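PDB 1O5K: 4-hydroxy-tetrahydrodipicolinate synthase from Thermotoga maritima, which probably catalyses the condensation of pyruvate with (S)-aspartate-beta-semialdehyde to 4-hydroxy-tetrahydrodipicolinate in lysine biosynthesis. Local coordinates for residues A20-F25 with I265-A270; R40-N45 with V224-M229. One frame throughout, in Å; residues are numbered along the deposited sequence.

Both contacts join parts of the chain far apart in sequence: contact 2 packs two helices of the TIM barrel at their ends, whereas contact 1 ties the loop after strand 16-20 to helix 265-273, past the last barrel helix. Contact 2 is nested within the loop that contact 1 closes. Their centres lie 14 Å apart, yet they touch: Val224 CG1 of contact 2 packs 4.0 Å from Ala270 CB of contact 1, and CG2 of Val267 lies 4.2 Å from the same Val224 CG1. Contact 1 stands nearer the predicted pyruvate site, with the side chain of Val22 about 4 Å from that of Thr56; in contact 2 the side chain of Val224 is about 9 Å from that of Thr56.

Contact 1: A20-F25 with I265-A270; sequences AIVTPF and IPVKAA
Lys268 NZ is gripped from several directions, and its shortest bond within this contact goes to the carbonyl oxygen of Thr23: NZ donates to Thr23 O over 2.7 Å, from a position tilted 34° out of the carbonyl plane. A carboxylate oxygen of Glu58 forms a salt bridge with the same ammonium group, and the backbone oxygen of Glu280 accepts a further hydrogen bond. A water adds a weak link, accepting from Lys268 NZ at 3.2 Å and, more firmly, from Phe25 N at 3.0 Å. This buried charge is thus met by a carboxylate, two carbonyls and a water, which probably keeps the lysine protonated. Its chain runs nearly extended from the helix apart from a bend at chi3 (141°), which helps turn the end toward the loop. There NZ comes to 3.3 Å from Phe25 CD1, obliquely to the ring, while Thr23 O itself stands over the centre of one ring face, 3.6 Å above the plane. Nearer the helix backbone the contact is apolar. Val22 and Val267 meet tip to tip, with CG1 of Val22 3.7 Å from CG1 of Val267, and the Val22 methyl also lies alongside the lysine CG. The side chain of Val22 is about 4 Å from that of Thr56, predicted to bind pyruvate, so the contact sits beside the pocket at the C-terminal ends of the barrel strands. The loop follows barrel strand 16-20; Val22 also packs on Leu38 of helix 32-44, and the facing helix 265-273 is backed by helix 290-302 through Ala269 and Ala270.

Contact 2: R40-N45 with V224-M229; sequences RYQLEN and VAPKQM
This is a helix-end contact on the outside of the TIM barrel, where the C-terminal end of helix 32-44 meets the N-terminal start of helix 226-237. Pro226, in the first turn of the latter, is the wedge: its side chain and that of Tyr41 cross at about a right angle, and CG lies over one face of the tyrosine, 4.1 Å from the ring centroid and 19° off the normal, a CH-pi contact. The phenol then reaches on to Val224, just before the N-cap Ala225, Tyr41 OH donating to Val224 O at 2.6 Å from above the carbonyl plane. With CG anti to the backbone nitrogen (chi1 -178°), the ring is carried toward helix 226-237, against Pro226 and up to Val224. A phenylalanine in its place would probably keep the proline packing but leave Val224 O without this donor. Gln42, whose amide is bonded to Thr19 and Ser222, meets Pro226 CB with OE1 at 3.7 Å. Asn45 completes the grip: its CB presses on Pro226 CG, while its amide is fixed by ND2 donating in the carbonyl plane to Tyr41 O at 2.8 Å.

Contact 1: A20-F25 with I265-A270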
# COMPACT_ATOMS: atom_id res chain seq x y z
N ALA A 20 17.79 2.16 -22.36
CA ALA A 20 17.53 0.74 -22.12
C ALA A 20 16.82 0.29 -23.39
O ALA A 20 15.61 0.40 -23.54
CB ALA A 20 16.67 0.55 -20.90
N ILE A 21 17.60 -0.21 -24.32
CA ILE A 21 17.14 -0.37 -25.71
C ILE A 21 16.34 -1.67 -25.83
O ILE A 21 16.64 -2.66 -25.15
CB ILE A 21 18.31 -0.28 -26.68
CG1 ILE A 21 17.79 -0.09 -28.12
CG2 ILE A 21 19.26 -1.51 -26.56
CD1 ILE A 21 18.83 0.33 -29.12
N VAL A 22 15.24 -1.61 -26.59
CA VAL A 22 14.46 -2.80 -26.93
C VAL A 22 15.26 -3.80 -27.79
O VAL A 22 16.26 -3.47 -28.40
CB VAL A 22 13.14 -2.48 -27.67
CG1 VAL A 22 12.23 -1.52 -26.88
CG2 VAL A 22 13.43 -1.91 -29.05
N THR A 23 14.81 -5.06 -27.74
CA THR A 23 15.29 -6.13 -28.56
C THR A 23 14.22 -6.39 -29.64
O THR A 23 13.23 -7.03 -29.37
CB THR A 23 15.54 -7.39 -27.69
OG1 THR A 23 16.52 -7.10 -26.68
CG2 THR A 23 16.15 -8.48 -28.55
N PRO A 24 14.40 -5.88 -30.87
CA PRO A 24 13.41 -6.15 -31.89
C PRO A 24 13.40 -7.58 -32.36
O PRO A 24 14.45 -8.24 -32.42
CB PRO A 24 13.83 -5.22 -33.05
CG PRO A 24 14.81 -4.27 -32.43
CD PRO A 24 15.47 -5.01 -31.35
N PHE A 25 12.20 -8.06 -32.67
CA PHE A 25 11.97 -9.36 -33.22
C PHE A 25 11.20 -9.25 -34.49
O PHE A 25 10.39 -8.32 -34.67
CB PHE A 25 11.15 -10.26 -32.27
CG PHE A 25 11.74 -10.41 -30.87
CD1 PHE A 25 11.03 -10.00 -29.73
CD2 PHE A 25 13.01 -10.96 -30.68
CE1 PHE A 25 11.56 -10.14 -28.47
CE2 PHE A 25 13.54 -11.07 -29.42
CZ PHE A 25 12.84 -10.69 -28.32
N ILE A 265 5.84 -3.38 -23.57
CA ILE A 265 4.72 -3.49 -24.46
C ILE A 265 4.40 -2.16 -25.15
O ILE A 265 4.34 -2.13 -26.41
CB ILE A 265 3.50 -4.13 -23.77
CG1 ILE A 265 3.78 -5.60 -23.51
CG2 ILE A 265 2.29 -3.99 -24.60
CD1 ILE A 265 2.79 -6.21 -22.56
N PRO A 266 4.21 -1.06 -24.41
CA PRO A 266 3.93 0.23 -25.08
C PRO A 266 5.06 0.77 -25.94
O PRO A 266 4.82 1.17 -27.10
CB PRO A 266 3.67 1.18 -23.90
CG PRO A 266 3.16 0.22 -22.81
CD PRO A 266 4.16 -0.88 -22.94
N VAL A 267 6.28 0.69 -25.44
CA VAL A 267 7.42 1.27 -26.22
C VAL A 267 7.63 0.54 -27.57
O VAL A 267 7.90 1.19 -28.62
CB VAL A 267 8.70 1.40 -25.36
CG1 VAL A 267 9.35 0.05 -25.10
CG2 VAL A 267 9.70 2.34 -26.04
N LYS A 268 7.41 -0.77 -27.61
CA LYS A 268 7.49 -1.50 -28.87
C LYS A 268 6.38 -1.06 -29.81
O LYS A 268 6.63 -0.88 -30.98
CB LYS A 268 7.53 -3.02 -28.70
CG LYS A 268 8.90 -3.53 -28.25
CD LYS A 268 9.02 -5.03 -28.28
CE LYS A 268 10.37 -5.45 -28.76
NZ LYS A 268 10.57 -6.90 -28.84
N ALA A 269 5.16 -0.85 -29.29
CA ALA A 269 4.05 -0.37 -30.16
C ALA A 269 4.36 1.04 -30.72
O ALA A 269 4.13 1.31 -31.88
CB ALA A 269 2.71 -0.42 -29.43
N ALA A 270 4.95 1.89 -29.89
CA ALA A 270 5.42 3.21 -30.27
C ALA A 270 6.51 3.16 -31.37
O ALA A 270 6.41 3.86 -32.40
CB ALA A 270 5.94 3.96 -29.00
O HOH W 1 9.90 -6.31 -31.95

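Contact 2: R40-N45 with V224-M229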
# COMPACT_ATOMS: atom_id res chain seq x y z
N ARG A 40 21.47 3.47 -34.37
CA ARG A 40 21.92 4.68 -35.08
C ARG A 40 21.11 5.94 -34.67
O ARG A 40 21.67 7.02 -34.46
CB ARG A 40 21.92 4.46 -36.59
CG ARG A 40 22.96 3.43 -37.02
CD ARG A 40 23.07 3.22 -38.55
NE ARG A 40 23.99 2.10 -38.78
CZ ARG A 40 25.31 2.16 -38.62
NH1 ARG A 40 25.91 3.31 -38.29
NH2 ARG A 40 26.07 1.08 -38.81
N TYR A 41 19.81 5.77 -34.49
CA TYR A 41 18.95 6.85 -33.94
C TYR A 41 19.37 7.34 -32.57
O TYR A 41 19.32 8.53 -32.30
CB TYR A 41 17.51 6.31 -33.93
CG TYR A 41 16.39 7.23 -33.48
CD1 TYR A 41 16.14 8.44 -34.11
CD2 TYR A 41 15.49 6.81 -32.49
CE1 TYR A 41 15.07 9.24 -33.72
CE2 TYR A 41 14.41 7.62 -32.10
CZ TYR A 41 14.19 8.80 -32.72
OH TYR A 41 13.09 9.57 -32.34
N GLN A 42 19.74 6.41 -31.68
CA GLN A 42 20.24 6.79 -30.37
C GLN A 42 21.55 7.60 -30.49
O GLN A 42 21.71 8.65 -29.86
CB GLN A 42 20.47 5.55 -29.52
CG GLN A 42 19.17 4.77 -29.30
CD GLN A 42 18.12 5.59 -28.57
OE1 GLN A 42 18.39 6.20 -27.54
NE2 GLN A 42 16.93 5.61 -29.10
N LEU A 43 22.48 7.08 -31.28
CA LEU A 43 23.81 7.64 -31.41
C LEU A 43 23.72 9.03 -31.99
O LEU A 43 24.40 9.95 -31.53
CB LEU A 43 24.68 6.78 -32.32
CG LEU A 43 25.22 5.50 -31.66
CD1 LEU A 43 25.79 4.57 -32.72
CD2 LEU A 43 26.25 5.82 -30.56
N GLU A 44 22.85 9.18 -32.98
CA GLU A 44 22.72 10.45 -33.70
C GLU A 44 22.08 11.55 -32.85
O GLU A 44 22.20 12.73 -33.15
CB GLU A 44 21.91 10.25 -34.98
N ASN A 45 21.35 11.15 -31.83
CA ASN A 45 20.65 12.08 -30.94
C ASN A 45 21.30 12.30 -29.58
O ASN A 45 20.67 12.83 -28.66
CB ASN A 45 19.20 11.64 -30.83
CG ASN A 45 18.44 11.99 -32.06
OD1 ASN A 45 18.24 13.19 -32.34
ND2 ASN A 45 18.10 10.98 -32.89
N VAL A 224 12.31 6.31 -28.03
CA VAL A 224 11.54 7.06 -29.00
C VAL A 224 11.89 8.52 -29.05
O VAL A 224 11.82 9.13 -30.12
CB VAL A 224 10.01 6.89 -28.82
CG1 VAL A 224 9.62 5.40 -28.99
CG2 VAL A 224 9.54 7.41 -27.51
N ALA A 225 12.30 9.09 -27.91
CA ALA A 225 12.60 10.51 -27.83
C ALA A 225 13.97 10.77 -27.21
O ALA A 225 14.07 11.41 -26.16
CB ALA A 225 11.51 11.15 -26.97
N PRO A 226 15.03 10.28 -27.84
CA PRO A 226 16.37 10.40 -27.29
C PRO A 226 16.81 11.84 -27.12
O PRO A 226 17.37 12.18 -26.09
CB PRO A 226 17.25 9.64 -28.30
CG PRO A 226 16.47 9.70 -29.57
CD PRO A 226 15.04 9.54 -29.12
N LYS A 227 16.58 12.68 -28.12
CA LYS A 227 17.06 14.07 -28.03
C LYS A 227 16.43 14.81 -26.88
O LYS A 227 17.12 15.58 -26.20
CB LYS A 227 16.77 14.81 -29.32
CG LYS A 227 17.12 16.29 -29.37
CD LYS A 227 16.89 16.75 -30.82
CE LYS A 227 16.40 18.18 -30.93
NZ LYS A 227 15.99 18.47 -32.34
N GLN A 228 15.15 14.56 -26.65
CA GLN A 228 14.39 15.24 -25.58
C GLN A 228 14.86 14.79 -24.21
O GLN A 228 15.07 15.63 -23.30
CB GLN A 228 12.88 15.02 -25.77
CG GLN A 228 12.35 15.68 -27.02
CD GLN A 228 12.77 15.04 -28.35
OE1 GLN A 228 12.91 13.81 -28.48
NE2 GLN A 228 12.96 15.90 -29.37
N MET A 229 15.08 13.48 -24.02
CA MET A 229 15.65 13.04 -22.73
C MET A 229 17.06 13.55 -22.51
O MET A 229 17.44 13.93 -21.39
CB MET A 229 15.65 11.51 -22.63
CG MET A 229 14.29 10.93 -22.49
SD MET A 229 13.42 11.47 -20.94
CE MET A 229 14.29 10.78 -19.62